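Local coordinates for cytochrome P450 (Novosphingobium aromaticivorans, PDB 3OFT), which is a cytochrome P450 of the CYP101 family, its mainly helical fold enclosing protoporphyrin IX with iron, at residues 20-23 with 28-31; 115-120 with 355-360; 127-132 with 365-370; 244-249 with 272-277; 264-269 with 324-329. One frame throughout, in Å; residues are numbered along the deposited sequence.

Interaction 1 of 5, residues 20-23 with 28-31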
# COMPACT_ATOMS: atom_id res chain seq x y z
N PRO A 20 4.36 -1.13 -20.06
CA PRO A 20 3.92 -2.02 -21.16
C PRO A 20 3.60 -3.45 -20.66
O PRO A 20 4.40 -4.04 -19.95
CB PRO A 20 5.13 -2.01 -22.09
CG PRO A 20 5.65 -0.55 -21.92
CD PRO A 20 5.59 -0.40 -20.42
N GLY A 21 2.42 -3.97 -20.99
CA GLY A 21 2.03 -5.30 -20.51
C GLY A 21 1.49 -5.33 -19.08
O GLY A 21 1.13 -6.40 -18.58
N VAL A 22 1.40 -4.17 -18.41
CA VAL A 22 0.91 -4.13 -17.02
C VAL A 22 -0.50 -4.69 -16.85
O VAL A 22 -0.82 -5.25 -15.81
CB VAL A 22 0.97 -2.71 -16.39
CG1 VAL A 22 -0.13 -1.80 -16.93
CG2 VAL A 22 0.87 -2.79 -14.84
N GLU A 23 -1.36 -4.50 -17.86
CA GLU A 23 -2.72 -4.99 -17.74
C GLU A 23 -2.82 -6.51 -17.67
O GLU A 23 -3.77 -7.02 -17.08
CB GLU A 23 -3.63 -4.40 -18.83
CG GLU A 23 -3.70 -2.87 -18.66
CD GLU A 23 -4.32 -2.15 -19.83
OE1 GLU A 23 -5.07 -2.79 -20.62
OE2 GLU A 23 -4.06 -0.94 -19.96
N ALA A 28 5.54 -8.83 -14.16
CA ALA A 28 6.35 -9.00 -15.36
C ALA A 28 6.63 -7.62 -16.02
O ALA A 28 7.74 -7.38 -16.52
CB ALA A 28 5.62 -9.93 -16.34
N ALA A 29 5.63 -6.73 -16.05
CA ALA A 29 5.80 -5.39 -16.68
C ALA A 29 6.97 -4.58 -16.08
O ALA A 29 7.75 -3.96 -16.81
CB ALA A 29 4.50 -4.59 -16.66
N TRP A 30 7.06 -4.56 -14.76
CA TRP A 30 8.15 -3.90 -14.05
C TRP A 30 9.47 -4.63 -14.18
O TRP A 30 10.53 -4.00 -14.35
CB TRP A 30 7.76 -3.77 -12.57
CG TRP A 30 7.00 -2.52 -12.36
CD1 TRP A 30 5.63 -2.36 -12.25
CD2 TRP A 30 7.56 -1.22 -12.29
NE1 TRP A 30 5.33 -1.01 -12.10
CE2 TRP A 30 6.50 -0.29 -12.12
CE3 TRP A 30 8.89 -0.73 -12.36
CZ2 TRP A 30 6.72 1.10 -11.98
CZ3 TRP A 30 9.10 0.65 -12.25
CH2 TRP A 30 8.02 1.54 -12.05
N LYS A 31 9.42 -5.95 -14.12
CA LYS A 31 10.64 -6.75 -14.22
C LYS A 31 11.39 -6.65 -15.56
O LYS A 31 12.57 -7.00 -15.61
CB LYS A 31 10.39 -8.23 -13.85
CG LYS A 31 10.29 -8.41 -12.33
CD LYS A 31 10.08 -9.87 -11.92
CE LYS A 31 11.35 -10.70 -12.11
NZ LYS A 31 11.48 -11.79 -11.07
O HOH W 1 6.96 -3.15 -19.62
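Ala29 pushes its single methyl into the bend of the loop at Pro20-Val22, and this is the tight half of the contact. The CB of Ala29 lies 3.3 Å from Pro20 O and 3.6 Å from Val22 N, so it rests on the peptide chain itself rather than among side-chain tips. Gly21, at positive phi, makes the bend, and its C stands 3.9 Å from Ala29 CB. Beyond it the branch point of Val22 comes alongside, CB to CB of Ala29 at 4.0 Å. The other half is looser and wet. There the two backbones do not meet directly, and one water spans the gap, donating to Pro20 O at 2.7 Å and to Ala29 O at 3.0 Å. Pro20 and Gly21 are exposed here, whereas Val22 and Ala29 are buried. Trp30 leaves the backbone in the opposite sense and packs on Tyr305 and Pro307 of strand 303-307 and on Val309 and Leu310. Helix 26-31 is thus held by strand 303-307 and helix 309-312 packed on Trp30 and by the loop lying against Ala29, an arrangement that belongs to the short N-terminal A helix of the P450 fold and the chain leading into it.

Interaction 2 of 5, residues 115-120 with 355-360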
# COMPACT_ATOMS: atom_id res chain seq x y z
N PRO A 115 -10.01 -9.55 16.84
CA PRO A 115 -11.37 -10.09 16.81
C PRO A 115 -12.38 -9.21 16.06
O PRO A 115 -13.17 -9.74 15.26
CB PRO A 115 -11.75 -10.14 18.30
CG PRO A 115 -10.41 -10.37 18.97
CD PRO A 115 -9.50 -9.45 18.23
N LYS A 116 -12.36 -7.91 16.29
CA LYS A 116 -13.27 -7.02 15.55
C LYS A 116 -12.97 -7.03 14.05
O LYS A 116 -13.90 -7.09 13.25
CB LYS A 116 -13.26 -5.58 16.07
CG LYS A 116 -14.09 -5.40 17.34
CD LYS A 116 -14.33 -3.92 17.66
CE LYS A 116 -13.28 -3.38 18.61
NZ LYS A 116 -13.58 -1.94 18.97
N VAL A 117 -11.70 -6.97 13.68
CA VAL A 117 -11.33 -6.96 12.25
C VAL A 117 -11.69 -8.30 11.60
O VAL A 117 -12.25 -8.33 10.51
CB VAL A 117 -9.86 -6.53 12.04
CG1 VAL A 117 -9.42 -6.55 10.55
CG2 VAL A 117 -9.67 -5.14 12.58
N GLN A 118 -11.43 -9.40 12.30
CA GLN A 118 -11.87 -10.71 11.80
C GLN A 118 -13.37 -10.77 11.60
O GLN A 118 -13.84 -11.32 10.61
CB GLN A 118 -11.38 -11.85 12.71
CG GLN A 118 -11.39 -13.25 12.00
CD GLN A 118 -10.50 -14.31 12.67
OE1 GLN A 118 -9.51 -13.98 13.36
NE2 GLN A 118 -10.82 -15.59 12.44
N ALA A 119 -14.15 -10.21 12.52
CA ALA A 119 -15.61 -10.23 12.36
C ALA A 119 -16.10 -9.47 11.09
O ALA A 119 -17.06 -9.85 10.42
CB ALA A 119 -16.28 -9.69 13.61
N VAL A 120 -15.41 -8.37 10.78
CA VAL A 120 -15.68 -7.60 9.56
C VAL A 120 -15.40 -8.44 8.29
O VAL A 120 -16.23 -8.47 7.37
CB VAL A 120 -14.84 -6.30 9.53
CG1 VAL A 120 -14.82 -5.71 8.13
CG2 VAL A 120 -15.39 -5.34 10.50
N VAL A 355 -4.20 -9.26 6.51
CA VAL A 355 -3.99 -10.35 5.54
C VAL A 355 -4.22 -11.71 6.22
O VAL A 355 -4.88 -12.61 5.65
CB VAL A 355 -2.59 -10.30 4.89
CG1 VAL A 355 -2.29 -11.63 4.07
CG2 VAL A 355 -2.49 -9.06 3.98
N ILE A 356 -3.67 -11.87 7.42
CA ILE A 356 -3.92 -13.12 8.22
C ILE A 356 -5.41 -13.35 8.48
O ILE A 356 -5.94 -14.45 8.30
CB ILE A 356 -3.13 -13.08 9.56
CG1 ILE A 356 -1.63 -13.26 9.27
CG2 ILE A 356 -3.70 -14.12 10.57
CD1 ILE A 356 -0.68 -12.91 10.47
N VAL A 357 -6.12 -12.32 8.89
CA VAL A 357 -7.53 -12.48 9.18
C VAL A 357 -8.36 -12.81 7.91
O VAL A 357 -9.32 -13.61 7.94
CB VAL A 357 -7.95 -11.20 9.96
CG1 VAL A 357 -9.07 -10.38 9.34
CG2 VAL A 357 -7.98 -11.50 11.46
N PHE A 358 -7.94 -12.20 6.80
CA PHE A 358 -8.52 -12.52 5.50
C PHE A 358 -8.33 -13.99 5.14
O PHE A 358 -9.30 -14.68 4.77
CB PHE A 358 -7.94 -11.62 4.39
CG PHE A 358 -8.31 -12.11 3.03
CD1 PHE A 358 -9.63 -12.04 2.60
CD2 PHE A 358 -7.37 -12.73 2.22
CE1 PHE A 358 -10.01 -12.56 1.41
CE2 PHE A 358 -7.74 -13.26 1.00
CZ PHE A 358 -9.07 -13.17 0.59
N LEU A 359 -7.11 -14.49 5.29
CA LEU A 359 -6.82 -15.88 5.00
C LEU A 359 -7.64 -16.77 5.93
O LEU A 359 -8.20 -17.76 5.49
CB LEU A 359 -5.32 -16.18 5.16
CG LEU A 359 -4.41 -15.52 4.10
CD1 LEU A 359 -2.93 -15.55 4.47
CD2 LEU A 359 -4.64 -16.22 2.76
N ARG A 360 -7.71 -16.43 7.21
CA ARG A 360 -8.42 -17.30 8.14
C ARG A 360 -9.89 -17.39 7.74
O ARG A 360 -10.48 -18.48 7.72
CB ARG A 360 -8.35 -16.78 9.58
CG ARG A 360 -7.02 -16.95 10.22
CD ARG A 360 -7.05 -16.54 11.72
NE ARG A 360 -5.65 -16.52 12.15
CZ ARG A 360 -4.85 -17.60 12.23
NH1 ARG A 360 -5.31 -18.83 11.97
NH2 ARG A 360 -3.58 -17.47 12.60
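The pairing of helices D and L in the cytochrome P450 core is made here by Val117 and Gln118 of helix 107-128 against Val357 and Arg360 of helix 348-365. The axes of the two segments approach to 9.2 Å and run in the same general direction, with a signed crossing angle of -48°. Val357 is a knob in the hole formed by Glu114, Val117, Gln118 and Ala121: its CB points at helix 107-128 and its two methyls divide the work. CG1 sits over the backbone of Gln118, 3.7 Å from Gln118 CA, and also meets Val117 CG1 at 4.0 Å, the two valine side chains standing about at right angles. CG2 lies along the glutamine chain, 3.6 Å from Gln118 CB and 3.5 Å from Gln118 OE1. Gln118 can offer this length because CG is anti to the backbone N (chi1 -161°) and the chain stays extended beyond it. Its amide therefore arrives beside the aliphatic part of Arg360, with Gln118 OE1 3.9 Å from Arg360 CD. Amide and guanidinium planes are turned only 22° apart, but the touching is done by Arg360 CB and CD. The polar end of Gln118 is held by Glu361, the residue after Arg360, NE2 being hydrogen-bonded to Glu361 OE1. Around the contact, Val117 also reaches Ile148 of helix 144-152, while Leu359 turns to Leu250 of helix 221-252. This packing belongs to the D/E/I/L four-helix bundle of the P450 fold.

Interaction 3 of 5, residues 127-132 with 365-370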
# COMPACT_ATOMS: atom_id res chain seq x y z
N SER A 127 -21.59 -12.66 3.12
CA SER A 127 -22.47 -11.96 2.20
C SER A 127 -22.22 -12.42 0.74
O SER A 127 -23.16 -12.41 -0.06
CB SER A 127 -22.29 -10.44 2.33
OG SER A 127 -21.21 -9.96 1.53
N LEU A 128 -20.99 -12.84 0.41
CA LEU A 128 -20.69 -13.25 -0.96
C LEU A 128 -20.83 -14.75 -1.22
O LEU A 128 -21.19 -15.16 -2.33
CB LEU A 128 -19.28 -12.80 -1.39
CG LEU A 128 -18.95 -11.32 -1.26
CD1 LEU A 128 -17.45 -11.16 -1.60
CD2 LEU A 128 -19.85 -10.48 -2.18
N ARG A 129 -20.57 -15.55 -0.20
CA ARG A 129 -20.53 -17.03 -0.34
C ARG A 129 -21.73 -17.67 -1.11
O ARG A 129 -21.51 -18.54 -1.96
CB ARG A 129 -20.34 -17.71 1.03
CG ARG A 129 -20.12 -19.25 0.95
CD ARG A 129 -19.76 -19.84 2.31
NE ARG A 129 -20.71 -19.46 3.34
CZ ARG A 129 -20.45 -19.37 4.65
NH1 ARG A 129 -19.23 -19.62 5.14
NH2 ARG A 129 -21.44 -19.03 5.47
N PRO A 130 -22.99 -17.28 -0.80
CA PRO A 130 -24.12 -17.98 -1.46
C PRO A 130 -24.23 -17.79 -2.99
O PRO A 130 -24.89 -18.57 -3.68
CB PRO A 130 -25.34 -17.33 -0.82
CG PRO A 130 -24.85 -16.75 0.49
CD PRO A 130 -23.45 -16.33 0.24
N ARG A 131 -23.58 -16.76 -3.53
CA ARG A 131 -23.64 -16.50 -4.98
C ARG A 131 -22.98 -17.55 -5.90
O ARG A 131 -23.40 -17.73 -7.05
CB ARG A 131 -23.05 -15.12 -5.28
CG ARG A 131 -23.82 -13.99 -4.66
CD ARG A 131 -23.13 -12.63 -4.73
NE ARG A 131 -22.52 -12.34 -6.04
CZ ARG A 131 -21.79 -11.24 -6.29
NH1 ARG A 131 -21.63 -10.33 -5.34
NH2 ARG A 131 -21.27 -11.03 -7.49
N GLY A 132 -21.90 -18.17 -5.42
CA GLY A 132 -21.08 -19.05 -6.26
C GLY A 132 -20.13 -18.36 -7.21
O GLY A 132 -19.43 -19.01 -7.98
N GLY A 365 -14.06 -20.21 5.66
CA GLY A 365 -15.48 -20.09 5.34
C GLY A 365 -15.89 -20.46 3.93
O GLY A 365 -17.04 -20.85 3.68
N MET A 366 -14.96 -20.39 2.99
CA MET A 366 -15.26 -20.63 1.58
C MET A 366 -14.90 -22.05 1.17
O MET A 366 -13.91 -22.64 1.67
CB MET A 366 -14.52 -19.62 0.67
CG MET A 366 -14.93 -18.16 0.91
SD MET A 366 -16.61 -17.77 0.31
CE MET A 366 -16.27 -17.95 -1.43
N PRO A 367 -15.69 -22.63 0.24
CA PRO A 367 -15.24 -23.89 -0.35
C PRO A 367 -14.09 -23.63 -1.28
O PRO A 367 -13.63 -22.49 -1.39
CB PRO A 367 -16.45 -24.35 -1.17
CG PRO A 367 -17.19 -23.13 -1.50
CD PRO A 367 -16.99 -22.18 -0.29
N GLU A 368 -13.65 -24.65 -1.99
CA GLU A 368 -12.57 -24.50 -2.95
C GLU A 368 -13.04 -23.52 -4.02
O GLU A 368 -14.22 -23.57 -4.43
CB GLU A 368 -12.18 -25.84 -3.56
CG GLU A 368 -10.97 -25.71 -4.47
CD GLU A 368 -10.33 -27.05 -4.86
OE1 GLU A 368 -9.32 -27.00 -5.59
OE2 GLU A 368 -10.83 -28.14 -4.46
N PHE A 369 -12.16 -22.62 -4.44
CA PHE A 369 -12.54 -21.61 -5.43
C PHE A 369 -11.50 -21.53 -6.55
O PHE A 369 -10.35 -21.99 -6.40
CB PHE A 369 -12.82 -20.23 -4.78
CG PHE A 369 -11.65 -19.65 -4.05
CD1 PHE A 369 -10.78 -18.75 -4.68
CD2 PHE A 369 -11.37 -20.04 -2.74
CE1 PHE A 369 -9.66 -18.23 -4.01
CE2 PHE A 369 -10.21 -19.52 -2.06
CZ PHE A 369 -9.38 -18.60 -2.71
N ALA A 370 -11.90 -20.94 -7.69
CA ALA A 370 -11.04 -20.89 -8.87
C ALA A 370 -11.35 -19.66 -9.69
O ALA A 370 -12.38 -18.99 -9.47
CB ALA A 370 -11.27 -22.16 -9.77
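Arg129 reaches the C-terminal end of helix 348-365 and hydrogen-bonds it there: NH1 donates to Gly365 O at 2.9 Å, with a fairly straight N-H...O angle of 162°. The oxygen lies at the edge of the guanidinium, close to its plane. Seen from the acceptor, the nitrogen comes in at a C=O...N angle of 118° and is tilted 32° from the carbonyl plane. Arg129 CD also lies in front of the oxygen, 3.2 Å from Gly365 O, so the arginine meets it with its last methylene as well as with its nitrogen. The bend at chi3 is what turns the guanidinium back to this oxygen after an extended start from the backbone. Along that start the side chain of Met366 runs antiparallel to the arginine's first methylenes, SD 3.8 Å from Arg129 CB and 3.9 Å from Arg129 CG. Gly365 is the last helical residue before Met366 leaves the helical conformation, so a positive group sits where the helix dipole would probably welcome it. In the P450 fold this is the place where helices D and L both give way to the small antiparallel sheet built on the C-terminal strand 386-394: 127-132 runs on into strand 133-135, while the chain after Met366 enters strand 369-371. Trp394 of that C-terminal strand positions both sides. Its NE1 is hydrogen-bonded to Arg129 O, while Met366, Pro367 and Phe369 pack against its side chain; backbone hydrogen bonds pair Gly132 with Trp394 and Ala370 with Val393.

Interaction 4 of 5, residues 244-249 with 272-277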
# COMPACT_ATOMS: atom_id res chain seq x y z
N GLY A 244 -6.36 -8.41 -2.86
CA GLY A 244 -6.62 -8.93 -4.24
C GLY A 244 -5.52 -9.88 -4.73
O GLY A 244 -5.82 -10.93 -5.32
N MET A 245 -4.25 -9.53 -4.47
CA MET A 245 -3.13 -10.34 -4.93
C MET A 245 -3.11 -11.69 -4.19
O MET A 245 -2.80 -12.75 -4.77
CB MET A 245 -1.81 -9.62 -4.67
CG MET A 245 -1.49 -8.49 -5.65
SD MET A 245 -1.67 -8.92 -7.39
CE MET A 245 -1.03 -10.56 -7.54
N VAL A 246 -3.41 -11.63 -2.89
CA VAL A 246 -3.52 -12.85 -2.06
C VAL A 246 -4.63 -13.77 -2.57
O VAL A 246 -4.44 -15.01 -2.70
CB VAL A 246 -3.70 -12.50 -0.59
CG1 VAL A 246 -4.08 -13.80 0.18
CG2 VAL A 246 -2.35 -11.90 -0.04
N ALA A 247 -5.78 -13.19 -2.87
CA ALA A 247 -6.89 -14.01 -3.43
C ALA A 247 -6.56 -14.58 -4.80
O ALA A 247 -6.93 -15.73 -5.09
CB ALA A 247 -8.22 -13.21 -3.50
N LEU A 248 -5.91 -13.77 -5.64
CA LEU A 248 -5.49 -14.19 -6.99
C LEU A 248 -4.53 -15.39 -6.86
O LEU A 248 -4.72 -16.42 -7.52
CB LEU A 248 -4.81 -13.05 -7.74
CG LEU A 248 -4.16 -13.43 -9.08
CD1 LEU A 248 -5.21 -14.13 -10.03
CD2 LEU A 248 -3.60 -12.16 -9.73
N HIS A 249 -3.53 -15.25 -5.97
CA HIS A 249 -2.61 -16.35 -5.70
C HIS A 249 -3.33 -17.64 -5.35
O HIS A 249 -3.04 -18.70 -5.98
CB HIS A 249 -1.60 -16.02 -4.58
CG HIS A 249 -0.69 -17.17 -4.27
ND1 HIS A 249 0.52 -17.35 -4.88
CD2 HIS A 249 -0.86 -18.25 -3.46
CE1 HIS A 249 1.09 -18.46 -4.44
NE2 HIS A 249 0.27 -19.03 -3.58
N ASP A 272 3.17 -13.63 5.50
CA ASP A 272 4.46 -12.97 5.31
C ASP A 272 5.09 -13.23 3.94
O ASP A 272 5.64 -12.31 3.33
CB ASP A 272 5.45 -13.35 6.42
CG ASP A 272 5.11 -12.75 7.77
OD1 ASP A 272 4.38 -11.74 7.87
OD2 ASP A 272 5.59 -13.29 8.76
N GLU A 273 5.07 -14.49 3.49
CA GLU A 273 5.62 -14.90 2.21
C GLU A 273 4.80 -14.30 1.05
O GLU A 273 5.37 -13.83 0.09
CB GLU A 273 5.75 -16.46 2.13
CG GLU A 273 6.41 -16.98 0.86
CD GLU A 273 7.90 -16.56 0.67
OE1 GLU A 273 8.45 -15.75 1.45
OE2 GLU A 273 8.49 -17.05 -0.30
N LEU A 274 3.48 -14.29 1.15
CA LEU A 274 2.67 -13.67 0.07
C LEU A 274 2.88 -12.14 -0.02
O LEU A 274 2.91 -11.58 -1.12
CB LEU A 274 1.18 -13.98 0.28
CG LEU A 274 0.92 -15.48 0.12
CD1 LEU A 274 -0.51 -15.89 0.51
CD2 LEU A 274 1.27 -15.95 -1.28
N MET A 275 3.03 -11.51 1.14
CA MET A 275 3.31 -10.05 1.17
C MET A 275 4.67 -9.72 0.55
O MET A 275 4.82 -8.72 -0.15
CB MET A 275 3.15 -9.46 2.58
CG MET A 275 1.70 -9.58 3.07
SD MET A 275 1.37 -9.13 4.79
CE MET A 275 1.50 -7.36 4.66
N ARG A 276 5.64 -10.60 0.74
CA ARG A 276 6.96 -10.46 0.12
C ARG A 276 6.83 -10.69 -1.38
O ARG A 276 7.48 -10.01 -2.18
CB ARG A 276 7.94 -11.52 0.72
CG ARG A 276 9.34 -11.40 0.21
CD ARG A 276 10.11 -12.74 0.25
NE ARG A 276 9.44 -13.84 -0.51
CZ ARG A 276 9.52 -14.03 -1.83
NH1 ARG A 276 10.17 -13.18 -2.63
NH2 ARG A 276 8.89 -15.08 -2.37
N ARG A 277 5.99 -11.67 -1.75
CA ARG A 277 5.93 -12.16 -3.15
C ARG A 277 5.21 -11.17 -4.08
O ARG A 277 5.51 -11.12 -5.28
CB ARG A 277 5.18 -13.52 -3.20
CG ARG A 277 4.88 -14.11 -4.60
CD ARG A 277 6.15 -14.38 -5.44
NE ARG A 277 5.79 -14.85 -6.79
CZ ARG A 277 5.46 -14.06 -7.82
NH1 ARG A 277 5.38 -12.75 -7.67
NH2 ARG A 277 5.12 -14.61 -8.98
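Leu274 carries the apolar packing between these helices, reaching across to Val246 and His249 on successive turns of helix 221-252. Its CB meets Val246 CG2 at 4.1 Å and its CD1 meets Val246 CG1 at the same 4.1 Å, the two side chains crossing at about a right angle. The CH-pi contact belongs to the other methyl. Leu274 CD2 stands over the centre of the imidazole of His249, 3.7 Å from the ring centroid and only 7° off its normal, nearly equidistant from all five ring atoms. His249 CG is anti to the backbone N (chi1 177°), which carries the ring out along the gap, and chi2 near a right angle (92°) turns its face to the methyl. Polar contacts then hold this ring at both nitrogens: ND1 is hydrogen-bonded to Tyr278 OH and NE2 to Asp256 OD1, which fixes its rotation under the leucine. A salt bridge lies within helix 267-277, on a side of it that does not face Val246. Arg276 grips Glu273 side-on, NE to Glu273 OE1 at 2.9 Å and NH2 to Glu273 OE2 at 2.9 Å, both oxygens being met from above the carboxylate plane. This Glu-Leu-Met-Arg run is the ExxR signature of the P450 K helix. Among its neighbours the contact is buried between the long helix 221-252 and the K helix: Val246 also packs on Val355, Phe358 and Leu359 of helix 348-365, Leu248 turns to Cys387 and Leu390 of strand 386-394, and the His249 ring touches Val324 in a loop.

Interaction 5 of 5, residues 264-269 with 324-329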
# COMPACT_ATOMS: atom_id res chain seq x y z
N PRO A 264 -3.89 -24.64 9.20
CA PRO A 264 -4.18 -23.23 9.46
C PRO A 264 -3.07 -22.54 10.24
O PRO A 264 -2.96 -21.33 10.19
CB PRO A 264 -5.45 -23.29 10.30
CG PRO A 264 -6.12 -24.48 9.81
CD PRO A 264 -4.99 -25.48 9.70
N ASP A 265 -2.28 -23.33 10.96
CA ASP A 265 -1.10 -22.80 11.68
C ASP A 265 0.02 -22.24 10.77
O ASP A 265 0.94 -21.60 11.27
CB ASP A 265 -0.53 -23.87 12.64
CG ASP A 265 -0.15 -25.19 11.93
OD1 ASP A 265 -1.00 -25.74 11.16
OD2 ASP A 265 0.99 -25.71 12.12
N LEU A 266 -0.06 -22.48 9.46
CA LEU A 266 0.84 -21.93 8.45
C LEU A 266 0.33 -20.63 7.86
O LEU A 266 1.00 -20.02 7.05
CB LEU A 266 0.98 -22.90 7.27
CG LEU A 266 2.18 -23.82 7.03
CD1 LEU A 266 3.26 -23.72 8.05
CD2 LEU A 266 1.85 -25.25 6.66
N ILE A 267 -0.87 -20.22 8.25
CA ILE A 267 -1.38 -18.92 7.74
C ILE A 267 -0.48 -17.71 8.04
O ILE A 267 -0.25 -16.90 7.13
CB ILE A 267 -2.89 -18.72 8.12
CG1 ILE A 267 -3.75 -19.62 7.23
CG2 ILE A 267 -3.33 -17.19 8.13
CD1 ILE A 267 -5.24 -19.74 7.75
N PRO A 268 0.04 -17.56 9.29
CA PRO A 268 0.89 -16.37 9.51
C PRO A 268 2.12 -16.38 8.60
O PRO A 268 2.46 -15.34 8.00
CB PRO A 268 1.28 -16.47 11.00
CG PRO A 268 0.04 -17.15 11.61
CD PRO A 268 -0.36 -18.20 10.56
N ALA A 269 2.78 -17.53 8.49
CA ALA A 269 3.95 -17.62 7.66
C ALA A 269 3.59 -17.42 6.18
O ALA A 269 4.37 -16.78 5.46
CB ALA A 269 4.71 -18.93 7.87
N VAL A 324 6.97 -19.09 -3.77
CA VAL A 324 6.38 -18.88 -2.46
C VAL A 324 6.93 -20.06 -1.66
O VAL A 324 6.60 -21.22 -1.96
CB VAL A 324 4.83 -18.93 -2.52
CG1 VAL A 324 4.19 -18.94 -1.13
CG2 VAL A 324 4.30 -17.73 -3.36
N ARG A 325 7.78 -19.79 -0.68
CA ARG A 325 8.40 -20.85 0.13
C ARG A 325 8.67 -20.45 1.55
O ARG A 325 8.75 -19.27 1.85
CB ARG A 325 9.68 -21.37 -0.51
CG ARG A 325 10.61 -20.35 -1.01
CD ARG A 325 11.62 -21.04 -1.92
NE ARG A 325 12.38 -22.05 -1.18
CZ ARG A 325 12.67 -23.27 -1.63
NH1 ARG A 325 12.27 -23.68 -2.84
NH2 ARG A 325 13.38 -24.09 -0.85
N PHE A 326 8.79 -21.45 2.42
CA PHE A 326 8.68 -21.24 3.85
C PHE A 326 10.03 -21.36 4.55
O PHE A 326 10.09 -21.34 5.76
CB PHE A 326 7.75 -22.31 4.44
CG PHE A 326 6.30 -22.12 4.09
CD1 PHE A 326 5.50 -21.26 4.85
CD2 PHE A 326 5.73 -22.79 3.01
CE1 PHE A 326 4.13 -21.07 4.53
CE2 PHE A 326 4.37 -22.61 2.68
CZ PHE A 326 3.58 -21.74 3.45
N ASP A 327 11.09 -21.57 3.78
CA ASP A 327 12.43 -21.80 4.36
C ASP A 327 13.36 -20.60 4.16
O ASP A 327 14.58 -20.75 4.23
CB ASP A 327 13.05 -23.05 3.73
CG ASP A 327 13.22 -22.95 2.21
OD1 ASP A 327 13.82 -23.89 1.64
OD2 ASP A 327 12.73 -22.00 1.56
N ARG A 328 12.79 -19.42 3.92
CA ARG A 328 13.64 -18.24 3.71
C ARG A 328 14.19 -17.64 5.01
O ARG A 328 15.20 -16.94 4.97
CB ARG A 328 12.87 -17.14 2.98
CG ARG A 328 12.43 -17.55 1.57
CD ARG A 328 11.86 -16.34 0.80
NE ARG A 328 11.33 -16.77 -0.48
CZ ARG A 328 12.04 -16.83 -1.60
NH1 ARG A 328 13.31 -16.45 -1.63
NH2 ARG A 328 11.47 -17.24 -2.72
N GLY A 329 13.49 -17.81 6.12
CA GLY A 329 13.95 -17.23 7.39
C GLY A 329 14.13 -15.71 7.27
O GLY A 329 15.07 -15.12 7.81
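Phe326 lays the edge of its ring against Ala269 and also meets Leu266, joining the loop before the heme-binding region, which corresponds to the meander of the P450 fold, to the start of the K helix. Along that loop Val324 comes first and packs on Glu273, Leu274 and Arg277 further down the same helix. Arg325 follows; its guanidinium grips the carboxylate of Asp327 side-on through NE and NH2, NE reaching Asp327 OD2 at 2.8 Å on its syn lone pair, and the pair links the residues before and after Phe326. Phe326 itself points toward helix 267-277. Ala269 CB lies in the plane of the ring at its edge, 3.9 Å from Phe326 CD1 and 4.0 Å from Phe326 CE1. Leu266 CG comes within 4.2 Å of Phe326 CE1, the two side chains crossing at a slant. The ring also touches Leu259 of helix 254-262, although much of this residue remains exposed. Beyond Asp327, Arg328 turns back to the helix, its NE salt-bridged to OE2 of Glu273, the glutamate of the ExxR motif; the same oxygen also accepts a hydrogen bond from Arg325 N.

Interactions 2, 4 and 5 form one connected block. Interaction 2 touches interaction 4 where Val355 CG2 lies 3.9 Å from Met275 SD, and interaction 5 where Leu359 CB lies 3.7 Å from Ile267 CG2. Interactions 4 and 5 share helix 267-277 and are joined through Glu273 and Val324, their centres 12 Å apart. Interaction 3 follows interaction 2 along helix 107-128, centres 16 Å apart, and reaches interaction 4 through Phe369 CE1, 3.9 Å from Ala247 O. Interaction 1 stands apart, its nearest atoms about 7 Å from interaction 4. Interactions 4 and 2 lie close to the heme: the side chain of Val246 is about 8 Å from it and that of Val117 about 9 Å.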